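Local coordinates for protein scyllo-inositol 2-dehydrogenase (NADP(+)) IolW (Bacillus subtilis subsp. subtilis, PDB 3GDO) that catalyses the reversible NADPH-dependent reduction of scyllo-inosose to scyllo-inositol and cannot use NADH in place of NADPH, at residues K96-T101 with V117-Y122. Numbering follows the deposited sequence.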
loop_
_atom_site.group_PDB
_atom_site.type_symbol
_atom_site.label_atom_id
_atom_site.label_comp_id
_atom_site.label_asym_id
_atom_site.label_seq_id
_atom_site.Cartn_x
_atom_site.Cartn_y
_atom_site.Cartn_z
ATOM N N LYS B 96 7.447 24.444 3.982
ATOM C CA LYS B 96 7.913 23.060 4.095
ATOM C C LYS B 96 8.796 22.740 2.864
ATOM O O LYS B 96 8.684 23.409 1.860
ATOM C CB LYS B 96 6.753 22.070 4.206
ATOM C CG LYS B 96 5.554 22.319 3.298
ATOM C CD LYS B 96 5.870 22.167 1.806
ATOM C CE LYS B 96 6.355 20.787 1.464
ATOM N NZ LYS B 96 6.509 20.656 0.011
ATOM N N PRO B 97 9.722 21.771 2.953
ATOM C CA PRO B 97 10.190 21.106 4.137
ATOM C C PRO B 97 11.050 22.107 4.870
ATOM O O PRO B 97 11.775 22.862 4.229
ATOM C CB PRO B 97 11.028 19.958 3.573
ATOM C CG PRO B 97 11.601 20.532 2.289
ATOM C CD PRO B 97 10.464 21.341 1.744
ATOM N N MET B 98 10.934 22.134 6.194
ATOM C CA MET B 98 11.615 23.138 7.037
ATOM C C MET B 98 13.099 23.342 6.645
ATOM O O MET B 98 13.477 24.431 6.226
ATOM C CB MET B 98 11.445 22.746 8.517
ATOM C CG MET B 98 11.971 23.740 9.558
ATOM S SD MET B 98 11.829 23.023 11.230
ATOM C CE MET B 98 12.384 24.522 12.096
ATOM N N THR B 99 13.918 22.302 6.778
ATOM C CA THR B 99 15.332 22.337 6.350
ATOM C C THR B 99 15.717 20.951 5.819
ATOM O O THR B 99 14.919 20.031 5.913
ATOM C CB THR B 99 16.276 22.633 7.535
ATOM O OG1 THR B 99 15.926 21.785 8.630
ATOM C CG2 THR B 99 16.182 24.103 7.972
ATOM N N ALA B 100 16.945 20.774 5.331
ATOM C CA ALA B 100 17.411 19.443 4.956
ATOM C C ALA B 100 17.696 18.512 6.154
ATOM O O ALA B 100 17.522 17.292 6.060
ATOM C CB ALA B 100 18.644 19.538 4.032
ATOM N N THR B 101 18.161 19.077 7.277
ATOM C CA THR B 101 18.521 18.245 8.433
ATOM C C THR B 101 17.789 18.717 9.671
ATOM O O THR B 101 17.418 19.905 9.787
ATOM C CB THR B 101 20.073 18.204 8.743
ATOM O OG1 THR B 101 20.535 19.512 9.070
ATOM C CG2 THR B 101 20.905 17.669 7.554
ATOM N N VAL B 117 10.883 35.122 19.657
ATOM C CA VAL B 117 10.076 35.271 18.441
ATOM C C VAL B 117 9.330 33.966 18.068
ATOM O O VAL B 117 9.772 32.872 18.435
ATOM C CB VAL B 117 10.951 35.774 17.246
ATOM C CG1 VAL B 117 11.394 37.209 17.484
ATOM C CG2 VAL B 117 12.166 34.890 17.038
ATOM N N LEU B 118 8.199 34.103 17.368
ATOM C CA LEU B 118 7.440 32.954 16.886
ATOM C C LEU B 118 8.015 32.398 15.583
ATOM O O LEU B 118 8.196 33.139 14.605
ATOM C CB LEU B 118 5.980 33.354 16.683
ATOM C CG LEU B 118 5.334 33.804 17.994
ATOM C CD1 LEU B 118 3.945 34.363 17.734
ATOM C CD2 LEU B 118 5.295 32.622 19.036
ATOM N N LEU B 119 8.290 31.102 15.574
ATOM C CA LEU B 119 8.795 30.399 14.392
ATOM C C LEU B 119 7.820 29.276 14.025
ATOM O O LEU B 119 7.533 28.370 14.844
ATOM C CB LEU B 119 10.195 29.845 14.643
ATOM C CG LEU B 119 10.823 29.089 13.468
ATOM C CD1 LEU B 119 10.955 29.976 12.219
ATOM C CD2 LEU B 119 12.149 28.489 13.853
ATOM N N SER B 120 7.269 29.361 12.813
ATOM C CA SER B 120 6.312 28.366 12.336
ATOM C C SER B 120 6.746 27.851 10.934
ATOM O O SER B 120 7.670 28.423 10.287
ATOM C CB SER B 120 4.918 28.976 12.310
ATOM O OG SER B 120 3.895 28.006 12.060
ATOM N N VAL B 121 6.114 26.754 10.500
ATOM C CA VAL B 121 6.438 26.103 9.216
ATOM C C VAL B 121 5.101 25.925 8.520
ATOM O O VAL B 121 4.152 25.512 9.144
ATOM C CB VAL B 121 7.139 24.750 9.423
ATOM C CG1 VAL B 121 7.406 24.027 8.047
ATOM C CG2 VAL B 121 8.459 24.958 10.151
ATOM N N TYR B 122 5.019 26.276 7.244
ATOM C CA TYR B 122 3.731 26.249 6.540
ATOM C C TYR B 122 3.344 24.793 6.121
ATOM O O TYR B 122 3.461 24.437 4.929
ATOM C CB TYR B 122 3.793 27.225 5.335
ATOM C CG TYR B 122 2.459 27.527 4.661
ATOM C CD1 TYR B 122 1.418 28.059 5.388
ATOM C CD2 TYR B 122 2.252 27.258 3.273
ATOM C CE1 TYR B 122 0.191 28.356 4.781
ATOM C CE2 TYR B 122 1.015 27.546 2.641
ATOM C CZ TYR B 122 -0.004 28.097 3.417
ATOM O OH TYR B 122 -1.256 28.369 2.905
#
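Lys96 and Tyr122 bring the two backbones closest, with their CA atoms 5.8 Å apart, and no hydrogen bond joins 96-101 to 117-122; the contact rests on side chains as far as Met98, after which the loop leaves the strand. Val121 is central, burying 66 of the 222 Å² in all, the largest share of any residue, and its two methyls serve different partners. Val121 CG2 packs against the Met98 thioether chain, 3.8 Å from Met98 CG and 4.0 Å from Met98 SD, and the two side chains cross at about a right angle. Val121 CG1 faces the loop backbone instead, lying 4.1 Å from Lys96 N. Replacing Val121 by an alanine would probably open a gap beside Met98 CG and SD and beside the Lys96 backbone, since both methyls would be gone. Met98 can reach further down the strand because its CG stands anti to the backbone N (chi1 -174°) and the chain runs on extended, which carries Met98 CE to 4.3 Å from Leu119 CD2. Lys96 touches with the base of its side chain, Lys96 CG lying 3.4 Å from Tyr122 O; bends at chi2 and chi3 then turn its amine away to a salt bridge with Asp177. The Lys96-Pro97 peptide is cis, consistent with the Glu-Lys-Pro motif of the Gfo/Idh/MocA family. In Rossmann topology this is a right-handed beta-alpha-beta crossover: strand 91-95 leads through the loop into helix 102-115 and back to strand 119-122, its parallel neighbour at the sheet edge. Leu119 also packs on Leu108 and Ala112 of that helix, while helix 323-342 touches Met98 through Ile327 and Leu119 through Ala323.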